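Local structure of transcriptional regulator, IclR family (3R4K) at residues L80-R85 with E244-A249; H99-Q104 with T136-A141; L143-P148 with A249-F254. The protein probably binds operator DNA as a dimer and regulates transcription in response to a small effector, as IclR-family regulators do. One frame throughout, in Å; residues are numbered along the deposited sequence.

In the fold
From the N terminus, the chain passes through the presumed DNA-binding helix-turn-helix domain before it reaches helix 79-94, where interaction 1 opens. Interaction 1 closes after 158 intervening residues, at the end of helix 225-245, so it spans most of the C-terminal domain, probably effector-binding as in other IclR regulators. Interaction 2 lies wholly within that span and joins strand 97-104 to helix 137-143; Leu80 and Ser83 of the first contact pack on Leu100 of the second. Interaction 3 opens just beyond helix 137-143, so it follows interaction 2 in series, and it closes in the C-terminal tail. It crosses interaction 1, sharing Ala249 with it. Helices, central sheet and tail are thereby tied together.

Interaction 1 (L80-R85 with E244-A249); sequences LSASRR and ERIGGA
Ala82 and Arg245 meet through their first side-chain carbons, the two CA-CB bonds pointing at each other across the gap between helix 79-94 and the end of helix 225-245. Ala82 CB lies 3.9 Å from Arg245 CB, and the backbones come as close as 6.2 Å between the CA atoms of these two residues. The chain of Arg245 does not run straight out into solvent. It bends at chi2 (-90°) and again at chi3 (-62°), which curls the guanidinium back alongside helix 79-94 and brings NH2 obliquely to 4.2 Å from Ala82 CA. Ile246 adds a looser apolar touch, its CG2 4.5 Å from Ala82 CB. Val77 packs on both Ala82 and Arg245. The second helix stops here in a Schellman motif with Gly247 as C-prime residue, at a positive phi of 64° that favours glycine: Gly248 N reaches back to Thr243 O and Gly247 N to Glu244 O, the latter at 3.1 Å, and the chain then leaves for the C-terminal tail. Both helices belong to the IclR C-terminal domain, whose antiparallel sheet receives Leu80 and Ser83 from the side of helix 79-94 turned away from Arg245. Ser83 OG there bonds Leu80 O one turn back at 2.7 Å and also pairs with Ser112 OG. The polar end of Arg245 has its strongest partner in the second subunit, where NH1 forms a salt bridge with Glu52 of that chain; Arg61 of the same subunit packs against it. The helix end is thus linked to the helix-turn-helix domain of the other chain, presumably its DNA-binding part. Arg85 NE, 6.9 Å from Arg245 NE, bears a like charge, but its salt bridge to Glu89 of the same chain probably softens the repulsion.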
ATOM      1  N   LEU A  80       1.736  -6.550 -11.314  1.00 39.97           N
ATOM      2  CA  LEU A  80       2.050  -7.364 -12.489  1.00 41.54           C
ATOM      3  C   LEU A  80       1.427  -8.768 -12.400  1.00 44.66           C
ATOM      4  O   LEU A  80       1.087  -9.352 -13.426  1.00 45.27           O
ATOM      5  CB  LEU A  80       3.567  -7.429 -12.758  1.00 42.97           C
ATOM      6  CG  LEU A  80       4.251  -6.043 -13.048  1.00 49.75           C
ATOM      7  CD1 LEU A  80       5.736  -6.178 -13.183  1.00 51.96           C
ATOM      8  CD2 LEU A  80       3.686  -5.338 -14.287  1.00 50.56           C
ATOM      9  N   SER A  81       1.227  -9.277 -11.185  1.00 38.93           N
ATOM     10  CA  SER A  81       0.574 -10.566 -10.958  1.00 37.57           C
ATOM     11  C   SER A  81      -0.932 -10.440 -11.238  1.00 38.56           C
ATOM     12  O   SER A  81      -1.511 -11.330 -11.868  1.00 37.47           O
ATOM     13  CB  SER A  81       0.833 -11.041  -9.537  1.00 40.89           C
ATOM     14  OG  SER A  81       0.161 -12.254  -9.255  1.00 51.49           O
ATOM     15  N   ALA A  82      -1.540  -9.300 -10.834  1.00 33.85           N
ATOM     16  CA  ALA A  82      -2.950  -8.982 -11.084  1.00 34.86           C
ATOM     17  C   ALA A  82      -3.224  -8.756 -12.591  1.00 40.54           C
ATOM     18  O   ALA A  82      -4.332  -9.022 -13.070  1.00 41.66           O
ATOM     19  CB  ALA A  82      -3.350  -7.741 -10.303  1.00 35.37           C
ATOM     20  N   SER A  83      -2.216  -8.255 -13.320  1.00 36.28           N
ATOM     21  CA  SER A  83      -2.327  -7.955 -14.742  1.00 35.67           C
ATOM     22  C   SER A  83      -2.414  -9.217 -15.614  1.00 38.06           C
ATOM     23  O   SER A  83      -3.044  -9.165 -16.668  1.00 37.77           O
ATOM     24  CB  SER A  83      -1.145  -7.102 -15.194  1.00 37.08           C
ATOM     25  OG  SER A  83       0.019  -7.883 -15.410  1.00 38.79           O
ATOM     26  N   ARG A  84      -1.786 -10.326 -15.186  1.00 33.60           N
ATOM     27  CA  ARG A  84      -1.720 -11.569 -15.961  1.00 34.41           C
ATOM     28  C   ARG A  84      -3.075 -12.002 -16.512  1.00 38.71           C
ATOM     29  O   ARG A  84      -3.161 -12.221 -17.714  1.00 38.50           O
ATOM     30  CB  ARG A  84      -1.069 -12.736 -15.182  1.00 34.65           C
ATOM     31  CG  ARG A  84       0.345 -12.467 -14.654  1.00 46.08           C
ATOM     32  CD  ARG A  84       1.424 -12.257 -15.712  1.00 53.44           C
ATOM     33  NE  ARG A  84       2.643 -11.714 -15.099  1.00 64.83           N
ATOM     34  CZ  ARG A  84       3.683 -11.219 -15.767  1.00 75.33           C
ATOM     35  NH1 ARG A  84       3.681 -11.200 -17.094  1.00 55.30           N
ATOM     36  NH2 ARG A  84       4.724 -10.726 -15.112  1.00 68.55           N
ATOM     37  N   ARG A  85      -4.129 -12.092 -15.674  1.00 36.24           N
ATOM     38  CA  ARG A  85      -5.462 -12.522 -16.117  1.00 36.75           C
ATOM     39  C   ARG A  85      -6.144 -11.456 -16.991  1.00 39.42           C
ATOM     40  O   ARG A  85      -6.805 -11.803 -17.969  1.00 40.51           O
ATOM     41  CB  ARG A  85      -6.346 -12.877 -14.913  1.00 38.12           C
ATOM     42  CG  ARG A  85      -7.733 -13.382 -15.286  1.00 51.97           C
ATOM     43  CD  ARG A  85      -8.621 -13.557 -14.067  1.00 66.05           C
ATOM     44  NE  ARG A  85     -10.029 -13.717 -14.437  1.00 83.78           N
ATOM     45  CZ  ARG A  85     -10.825 -14.690 -13.994  1.00103.67           C
ATOM     46  NH1 ARG A  85     -10.357 -15.620 -13.165  1.00 90.94           N
ATOM     47  NH2 ARG A  85     -12.092 -14.746 -14.383  1.00 94.87           N
ATOM     48  N   GLU A 244      -9.431  -2.159  -9.956  1.00 40.03           N
ATOM     49  CA  GLU A 244     -10.115  -2.823  -8.851  1.00 38.94           C
ATOM     50  C   GLU A 244      -9.206  -3.873  -8.173  1.00 40.98           C
ATOM     51  O   GLU A 244      -9.191  -3.913  -6.945  1.00 40.11           O
ATOM     52  CB  GLU A 244     -11.398  -3.461  -9.364  1.00 41.19           C
ATOM     53  CG  GLU A 244     -12.334  -3.971  -8.292  1.00 57.70           C
ATOM     54  CD  GLU A 244     -13.261  -5.057  -8.807  1.00 95.76           C
ATOM     55  OE1 GLU A 244     -13.008  -6.243  -8.492  1.00 95.74           O
ATOM     56  OE2 GLU A 244     -14.210  -4.731  -9.559  1.00 95.65           O
ATOM     57  N   ARG A 245      -8.424  -4.685  -8.954  1.00 34.92           N
ATOM     58  CA  ARG A 245      -7.520  -5.710  -8.405  1.00 32.47           C
ATOM     59  C   ARG A 245      -6.362  -5.093  -7.589  1.00 35.04           C
ATOM     60  O   ARG A 245      -5.703  -5.819  -6.835  1.00 35.81           O
ATOM     61  CB  ARG A 245      -6.951  -6.624  -9.506  1.00 31.69           C
ATOM     62  CG  ARG A 245      -7.972  -7.452 -10.316  1.00 41.00           C
ATOM     63  CD  ARG A 245      -8.296  -8.825  -9.733  1.00 61.46           C
ATOM     64  NE  ARG A 245      -7.132  -9.721  -9.660  1.00 77.86           N
ATOM     65  CZ  ARG A 245      -6.644 -10.239  -8.530  1.00 83.79           C
ATOM     66  NH1 ARG A 245      -7.215  -9.962  -7.360  1.00 54.50           N
ATOM     67  NH2 ARG A 245      -5.583 -11.039  -8.562  1.00 68.70           N
ATOM     68  N   ILE A 246      -6.121  -3.769  -7.718  1.00 29.18           N
ATOM     69  CA  ILE A 246      -5.055  -3.090  -6.990  1.00 28.00           C
ATOM     70  C   ILE A 246      -5.626  -2.040  -6.022  1.00 34.23           C
ATOM     71  O   ILE A 246      -4.859  -1.277  -5.457  1.00 34.84           O
ATOM     72  CB  ILE A 246      -3.970  -2.482  -7.937  1.00 31.02           C
ATOM     73  CG1 ILE A 246      -4.556  -1.377  -8.856  1.00 31.90           C
ATOM     74  CG2 ILE A 246      -3.233  -3.576  -8.737  1.00 31.17           C
ATOM     75  CD1 ILE A 246      -3.557  -0.339  -9.353  1.00 30.54           C
ATOM     76  N   GLY A 247      -6.940  -2.029  -5.813  1.00 31.98           N
ATOM     77  CA  GLY A 247      -7.612  -1.112  -4.898  1.00 32.12           C
ATOM     78  C   GLY A 247      -7.519   0.352  -5.281  1.00 37.75           C
ATOM     79  O   GLY A 247      -7.538   1.234  -4.409  1.00 37.34           O
ATOM     80  N   GLY A 248      -7.422   0.598  -6.584  1.00 35.20           N
ATOM     81  CA  GLY A 248      -7.310   1.942  -7.133  1.00 35.66           C
ATOM     82  C   GLY A 248      -8.599   2.737  -7.111  1.00 39.68           C
ATOM     83  O   GLY A 248      -9.688   2.190  -6.937  1.00 39.10           O
ATOM     84  N   ALA A 249      -8.465   4.051  -7.256  1.00 38.18           N
ATOM     85  CA  ALA A 249      -9.587   4.988  -7.309  1.00 39.67           C
ATOM     86  C   ALA A 249      -9.329   5.997  -8.409  1.00 45.67           C
ATOM     87  O   ALA A 249      -8.199   6.464  -8.566  1.00 44.45           O
ATOM     88  CB  ALA A 249      -9.779   5.683  -5.971  1.00 40.20           C
TER

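Interaction 2 (H99-Q104 with T136-A141); sequences HLSLLQ and TASGLA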
ATOM      1  N   HIS A  99      -0.673  -4.815 -23.340  1.00 25.81           N
ATOM      2  CA  HIS A  99       0.465  -4.582 -22.462  1.00 26.65           C
ATOM      3  C   HIS A  99       0.177  -3.548 -21.384  1.00 31.19           C
ATOM      4  O   HIS A  99      -0.603  -2.614 -21.582  1.00 32.95           O
ATOM      5  CB  HIS A  99       1.754  -4.220 -23.229  1.00 28.75           C
ATOM      6  CG  HIS A  99       1.694  -2.983 -24.059  1.00 33.87           C
ATOM      7  ND1 HIS A  99       2.344  -1.819 -23.667  1.00 36.99           N
ATOM      8  CD2 HIS A  99       1.135  -2.789 -25.278  1.00 37.14           C
ATOM      9  CE1 HIS A  99       2.119  -0.943 -24.634  1.00 38.05           C
ATOM     10  NE2 HIS A  99       1.398  -1.485 -25.630  1.00 38.56           N
ATOM     11  N   LEU A 100       0.802  -3.754 -20.221  1.00 26.01           N
ATOM     12  CA  LEU A 100       0.731  -2.865 -19.078  1.00 24.90           C
ATOM     13  C   LEU A 100       2.072  -2.169 -18.934  1.00 31.25           C
ATOM     14  O   LEU A 100       3.121  -2.815 -18.892  1.00 30.79           O
ATOM     15  CB  LEU A 100       0.346  -3.619 -17.780  1.00 23.42           C
ATOM     16  CG  LEU A 100       0.330  -2.800 -16.468  1.00 26.06           C
ATOM     17  CD1 LEU A 100      -0.764  -1.709 -16.470  1.00 23.82           C
ATOM     18  CD2 LEU A 100       0.246  -3.728 -15.241  1.00 28.38           C
ATOM     19  N   SER A 101       2.037  -0.844 -18.905  1.00 30.77           N
ATOM     20  CA  SER A 101       3.242  -0.044 -18.715  1.00 31.54           C
ATOM     21  C   SER A 101       3.096   0.725 -17.410  1.00 36.30           C
ATOM     22  O   SER A 101       1.978   1.131 -17.038  1.00 33.84           O
ATOM     23  CB  SER A 101       3.502   0.872 -19.906  1.00 34.86           C
ATOM     24  OG  SER A 101       2.405   1.735 -20.140  1.00 47.16           O
ATOM     25  N   LEU A 102       4.208   0.842 -16.666  1.00 34.20           N
ATOM     26  CA  LEU A 102       4.181   1.514 -15.369  1.00 34.48           C
ATOM     27  C   LEU A 102       5.191   2.622 -15.289  1.00 40.73           C
ATOM     28  O   LEU A 102       6.269   2.532 -15.873  1.00 38.64           O
ATOM     29  CB  LEU A 102       4.442   0.527 -14.217  1.00 33.51           C
ATOM     30  CG  LEU A 102       3.451  -0.597 -14.001  1.00 38.52           C
ATOM     31  CD1 LEU A 102       4.015  -1.612 -13.017  1.00 39.35           C
ATOM     32  CD2 LEU A 102       2.105  -0.075 -13.515  1.00 41.82           C
ATOM     33  N   LEU A 103       4.859   3.653 -14.510  1.00 42.61           N
ATOM     34  CA  LEU A 103       5.773   4.753 -14.249  1.00 46.01           C
ATOM     35  C   LEU A 103       6.899   4.254 -13.347  1.00 52.60           C
ATOM     36  O   LEU A 103       6.641   3.705 -12.273  1.00 50.49           O
ATOM     37  CB  LEU A 103       5.051   5.948 -13.617  1.00 47.01           C
ATOM     38  CG  LEU A 103       4.321   6.877 -14.579  1.00 52.55           C
ATOM     39  CD1 LEU A 103       3.435   7.828 -13.830  1.00 53.05           C
ATOM     40  CD2 LEU A 103       5.290   7.656 -15.424  1.00 56.07           C
ATOM     41  N   GLN A 104       8.136   4.351 -13.837  1.00 52.98           N
ATOM     42  CA  GLN A 104       9.324   3.955 -13.091  1.00 54.41           C
ATOM     43  C   GLN A 104      10.136   5.223 -12.933  1.00 61.65           C
ATOM     44  O   GLN A 104      11.043   5.518 -13.719  1.00 62.42           O
ATOM     45  CB  GLN A 104      10.082   2.805 -13.782  1.00 55.32           C
ATOM     46  CG  GLN A 104       9.655   1.411 -13.303  1.00 75.99           C
ATOM     47  CD  GLN A 104      10.636   0.327 -13.714  1.00101.66           C
ATOM     48  OE1 GLN A 104      10.362  -0.494 -14.597  1.00 95.75           O
ATOM     49  NE2 GLN A 104      11.805   0.292 -13.074  1.00 96.86           N
ATOM     50  N   THR A 136       3.366   7.401 -27.860  1.00 54.17           N
ATOM     51  CA  THR A 136       2.584   6.183 -27.607  1.00 50.88           C
ATOM     52  C   THR A 136       1.218   6.552 -27.040  1.00 54.27           C
ATOM     53  O   THR A 136       1.095   7.589 -26.383  1.00 55.06           O
ATOM     54  CB  THR A 136       3.319   5.209 -26.636  1.00 50.05           C
ATOM     55  OG1 THR A 136       3.465   5.808 -25.348  1.00 51.04           O
ATOM     56  CG2 THR A 136       4.665   4.760 -27.137  1.00 44.33           C
ATOM     57  N   ALA A 137       0.209   5.683 -27.247  1.00 48.93           N
ATOM     58  CA  ALA A 137      -1.120   5.857 -26.662  1.00 48.75           C
ATOM     59  C   ALA A 137      -0.994   5.759 -25.131  1.00 50.70           C
ATOM     60  O   ALA A 137      -1.594   6.559 -24.418  1.00 49.93           O
ATOM     61  CB  ALA A 137      -2.077   4.801 -27.201  1.00 48.66           C
ATOM     62  N   SER A 138      -0.146   4.813 -24.643  1.00 45.49           N
ATOM     63  CA  SER A 138       0.144   4.594 -23.219  1.00 42.98           C
ATOM     64  C   SER A 138       0.725   5.862 -22.593  1.00 46.86           C
ATOM     65  O   SER A 138       0.245   6.289 -21.541  1.00 47.41           O
ATOM     66  CB  SER A 138       1.091   3.412 -23.023  1.00 42.03           C
ATOM     67  OG  SER A 138       0.560   2.242 -23.616  1.00 45.71           O
ATOM     68  N   GLY A 139       1.697   6.469 -23.274  1.00 43.02           N
ATOM     69  CA  GLY A 139       2.333   7.710 -22.845  1.00 44.60           C
ATOM     70  C   GLY A 139       1.368   8.876 -22.762  1.00 51.71           C
ATOM     71  O   GLY A 139       1.403   9.639 -21.790  1.00 52.45           O
ATOM     72  N   LEU A 140       0.473   9.009 -23.769  1.00 49.21           N
ATOM     73  CA  LEU A 140      -0.538  10.075 -23.815  1.00 51.10           C
ATOM     74  C   LEU A 140      -1.574   9.880 -22.706  1.00 53.55           C
ATOM     75  O   LEU A 140      -1.978  10.865 -22.087  1.00 55.34           O
ATOM     76  CB  LEU A 140      -1.216  10.169 -25.196  1.00 52.51           C
ATOM     77  CG  LEU A 140      -0.318  10.631 -26.350  1.00 59.27           C
ATOM     78  CD1 LEU A 140      -0.892  10.216 -27.691  1.00 60.26           C
ATOM     79  CD2 LEU A 140      -0.059  12.135 -26.305  1.00 65.05           C
ATOM     80  N   ALA A 141      -1.980   8.619 -22.443  1.00 46.58           N
ATOM     81  CA  ALA A 141      -2.929   8.264 -21.378  1.00 44.94           C
ATOM     82  C   ALA A 141      -2.373   8.676 -19.995  1.00 48.29           C
ATOM     83  O   ALA A 141      -3.118   9.218 -19.189  1.00 46.95           O
ATOM     84  CB  ALA A 141      -3.227   6.763 -21.404  1.00 42.86           C
TER
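Ser101, in the middle of strand 97-104, faces Ser138 in the first turn of helix 137-143, their CA atoms 7.2 Å apart. Both CB atoms point toward the other segment, and two small side chains fill the space between. The helix starts at Thr136, the N-cap, whose OG1 takes the N-H of Gly139 at 2.8 Å with an N-H...O angle of 146°; a side-chain carbon on Gly139 would run into that same hydroxyl. Leu140 N reaches Thr136 O at 3.0 Å to complete the turn.

Across the gap the touching atoms are few. Ser101 OG sits 3.6 Å from Ser138 CB and 4.0 Å from Ser138 OG, so the two hydroxyls lie near each other without a bond. Ser101 OG instead makes a weak hydrogen bond to Ala213 O on the adjoining strand. At roughly a right angle to the Ser101 direction, Ser138 OG meets the His99 imidazole at CE1, 3.7 Å away, the hydroxyl standing obliquely to the ring. With CG between its backbone N and carbonyl carbon (chi1 61°), the His99 ring swings toward the helix start, while ND1 makes a weak hydrogen bond with Ser110 OG. Ala213 and Ala215 pack on Ser138 as well.

Leu100, pointing to the opposite side of the strand, packs on helix 79-94. Helices thus cover both faces of the central antiparallel sheet, an architecture that belongs to the profilin-like, GAF-related C-terminal domain of IclR regulators.

Interaction 3 (L143-P148 with A249-F254); sequences LAYSEP and ACPPEF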
ATOM      1  N   LEU A 143       0.270  10.954 -19.469  1.00 52.91           N
ATOM      2  CA  LEU A 143       0.500  12.405 -19.505  1.00 56.25           C
ATOM      3  C   LEU A 143      -0.785  13.179 -19.221  1.00 62.64           C
ATOM      4  O   LEU A 143      -0.763  14.163 -18.489  1.00 64.51           O
ATOM      5  CB  LEU A 143       1.053  12.810 -20.882  1.00 58.37           C
ATOM      6  CG  LEU A 143       2.140  13.875 -20.898  1.00 66.52           C
ATOM      7  CD1 LEU A 143       3.290  13.524 -19.950  1.00 66.43           C
ATOM      8  CD2 LEU A 143       2.672  14.070 -22.297  1.00 69.52           C
ATOM      9  N   ALA A 144      -1.906  12.711 -19.776  1.00 58.84           N
ATOM     10  CA  ALA A 144      -3.201  13.360 -19.634  1.00 60.17           C
ATOM     11  C   ALA A 144      -3.692  13.420 -18.173  1.00 64.24           C
ATOM     12  O   ALA A 144      -4.493  14.298 -17.836  1.00 65.55           O
ATOM     13  CB  ALA A 144      -4.225  12.647 -20.488  1.00 60.26           C
ATOM     14  N   TYR A 145      -3.196  12.520 -17.308  1.00 57.36           N
ATOM     15  CA  TYR A 145      -3.606  12.480 -15.907  1.00 55.80           C
ATOM     16  C   TYR A 145      -2.436  12.707 -14.949  1.00 60.38           C
ATOM     17  O   TYR A 145      -2.542  12.418 -13.750  1.00 59.58           O
ATOM     18  CB  TYR A 145      -4.331  11.165 -15.626  1.00 54.47           C
ATOM     19  CG  TYR A 145      -5.666  11.123 -16.336  1.00 56.47           C
ATOM     20  CD1 TYR A 145      -6.762  11.804 -15.828  1.00 59.16           C
ATOM     21  CD2 TYR A 145      -5.809  10.480 -17.564  1.00 56.63           C
ATOM     22  CE1 TYR A 145      -7.987  11.791 -16.481  1.00 59.79           C
ATOM     23  CE2 TYR A 145      -7.033  10.462 -18.230  1.00 58.11           C
ATOM     24  CZ  TYR A 145      -8.123  11.111 -17.677  1.00 60.94           C
ATOM     25  OH  TYR A 145      -9.344  11.074 -18.294  1.00 55.79           O
ATOM     26  N   SER A 146      -1.356  13.304 -15.473  1.00 59.08           N
ATOM     27  CA  SER A 146      -0.171  13.683 -14.724  1.00 60.40           C
ATOM     28  C   SER A 146      -0.286  15.156 -14.272  1.00 71.59           C
ATOM     29  O   SER A 146      -1.153  15.899 -14.762  1.00 74.58           O
ATOM     30  CB  SER A 146       1.078  13.468 -15.572  1.00 63.00           C
ATOM     31  OG  SER A 146       1.485  12.110 -15.526  1.00 65.93           O
ATOM     32  N   GLU A 147       0.571  15.567 -13.319  1.00 69.04           N
ATOM     33  CA  GLU A 147       0.594  16.935 -12.796  1.00 71.46           C
ATOM     34  C   GLU A 147       0.974  17.934 -13.895  1.00 77.21           C
ATOM     35  O   GLU A 147       1.863  17.637 -14.700  1.00 76.50           O
ATOM     36  CB  GLU A 147       1.567  17.063 -11.610  1.00 73.06           C
ATOM     37  CG  GLU A 147       0.980  16.688 -10.259  1.00 80.44           C
ATOM     38  CD  GLU A 147      -0.320  17.361  -9.860  1.00101.46           C
ATOM     39  OE1 GLU A 147      -0.315  18.586  -9.591  1.00112.37           O
ATOM     40  OE2 GLU A 147      -1.349  16.649  -9.814  1.00 79.95           O
ATOM     41  N   PRO A 148       0.328  19.130 -13.937  1.00 76.23           N
ATOM     42  CA  PRO A 148       0.659  20.108 -14.992  1.00 79.55           C
ATOM     43  C   PRO A 148       2.160  20.393 -15.103  1.00 85.37           C
ATOM     44  O   PRO A 148       2.650  20.539 -16.219  1.00 85.70           O
ATOM     45  CB  PRO A 148      -0.123  21.351 -14.571  1.00 83.98           C
ATOM     46  CG  PRO A 148      -1.277  20.821 -13.796  1.00 85.49           C
ATOM     47  CD  PRO A 148      -0.744  19.641 -13.052  1.00 77.47           C
ATOM     48  N   ALA A 249      -8.465   4.051  -7.256  1.00 38.18           N
ATOM     49  CA  ALA A 249      -9.587   4.988  -7.309  1.00 39.67           C
ATOM     50  C   ALA A 249      -9.329   5.997  -8.409  1.00 45.67           C
ATOM     51  O   ALA A 249      -8.199   6.464  -8.566  1.00 44.45           O
ATOM     52  CB  ALA A 249      -9.779   5.683  -5.971  1.00 40.20           C
ATOM     53  N   CYS A 250     -10.366   6.276  -9.208  1.00 45.50           N
ATOM     54  CA  CYS A 250     -10.289   7.195 -10.335  1.00 48.25           C
ATOM     55  C   CYS A 250     -10.443   8.624  -9.856  1.00 51.71           C
ATOM     56  O   CYS A 250     -11.262   8.875  -8.974  1.00 51.98           O
ATOM     57  CB  CYS A 250     -11.341   6.838 -11.381  1.00 50.97           C
ATOM     58  SG  CYS A 250     -11.199   5.140 -12.024  1.00 54.32           S
ATOM     59  N   PRO A 251      -9.700   9.594 -10.420  1.00 49.35           N
ATOM     60  CA  PRO A 251      -9.912  10.993 -10.019  1.00 51.82           C
ATOM     61  C   PRO A 251     -11.221  11.550 -10.627  1.00 57.98           C
ATOM     62  O   PRO A 251     -11.724  10.948 -11.575  1.00 56.84           O
ATOM     63  CB  PRO A 251      -8.665  11.695 -10.562  1.00 54.62           C
ATOM     64  CG  PRO A 251      -8.276  10.918 -11.740  1.00 57.13           C
ATOM     65  CD  PRO A 251      -8.698   9.495 -11.496  1.00 50.46           C
ATOM     66  N   PRO A 252     -11.820  12.656 -10.105  1.00 58.93           N
ATOM     67  CA  PRO A 252     -13.089  13.150 -10.695  1.00 61.61           C
ATOM     68  C   PRO A 252     -12.988  13.516 -12.184  1.00 67.31           C
ATOM     69  O   PRO A 252     -13.958  13.321 -12.929  1.00 67.55           O
ATOM     70  CB  PRO A 252     -13.430  14.388  -9.843  1.00 64.99           C
ATOM     71  CG  PRO A 252     -12.182  14.743  -9.108  1.00 68.19           C
ATOM     72  CD  PRO A 252     -11.407  13.477  -8.942  1.00 60.90           C
ATOM     73  N   GLU A 253     -11.800  14.006 -12.611  1.00 65.41           N
ATOM     74  CA  GLU A 253     -11.476  14.406 -13.992  1.00 68.11           C
ATOM     75  C   GLU A 253     -11.482  13.212 -14.998  1.00 69.71           C
ATOM     76  O   GLU A 253     -11.325  13.440 -16.202  1.00 70.23           O
ATOM     77  CB  GLU A 253     -10.115  15.142 -14.046  1.00 70.43           C
ATOM     78  CG  GLU A 253      -8.947  14.369 -13.446  1.00 80.45           C
ATOM     79  CD  GLU A 253      -8.466  14.834 -12.086  1.00102.33           C
ATOM     80  OE1 GLU A 253      -9.302  14.952 -11.162  1.00 79.54           O
ATOM     81  OE2 GLU A 253      -7.236  15.009 -11.926  1.00107.12           O
ATOM     82  N   PHE A 254     -11.651  11.963 -14.498  1.00 63.14           N
ATOM     83  CA  PHE A 254     -11.696  10.754 -15.312  1.00 62.04           C
ATOM     84  C   PHE A 254     -13.162  10.327 -15.537  1.00 68.62           C
ATOM     85  O   PHE A 254     -13.886  10.088 -14.562  1.00 66.15           O
ATOM     86  CB  PHE A 254     -10.859   9.619 -14.690  1.00 60.25           C
ATOM     87  CG  PHE A 254     -10.854   8.351 -15.507  1.00 60.31           C
ATOM     88  CD1 PHE A 254     -10.074   8.244 -16.650  1.00 64.01           C
ATOM     89  CD2 PHE A 254     -11.638   7.268 -15.140  1.00 61.45           C
ATOM     90  CE1 PHE A 254     -10.084   7.077 -17.417  1.00 64.43           C
ATOM     91  CE2 PHE A 254     -11.643   6.096 -15.903  1.00 63.90           C
ATOM     92  CZ  PHE A 254     -10.864   6.009 -17.036  1.00 62.36           C
TER
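The rings of Tyr145 and Phe254 form an offset edge-to-face pair, the edge of Phe254 turned to the face of Tyr145, with centroids 5.7 Å apart and planes at 68°. Phe254 CD1 makes the closest approach, 3.6 Å from Tyr145 CZ and 3.4 Å from Tyr145 OH. Phe204, on strand 196-204, is edge-to-face with both rings, so the pair belongs to an aromatic cluster at which two type I beta turns meet: Leu143 to Ser146, after helix 137-143, and Pro251 to Phe254, in the C-terminal tail.

At the edge of the Tyr145 ring, in its plane, lies Glu253 O, 3.7 Å from CE1. Pro251 CG comes obliquely to 4.4 Å from Tyr145 CD1. Phe254 holds CG anti to its own backbone N (chi1 -179°), which turns the ring so that CD1 lies against Tyr145 CZ and OH. Tyr145 OH makes a weak hydrogen bond to Arg181 O. With an alanine in place of Tyr145, the edge of Phe254 is likely to lose the face it meets, and Arg181 O this weak donor.

Glu253 joins through its aliphatic part rather than its charge. Side by side, the two side chains run in opposite directions, the carboxylate plane 27° from the ring, and Glu253 CG rests 4.1 Å from Tyr145 CE1.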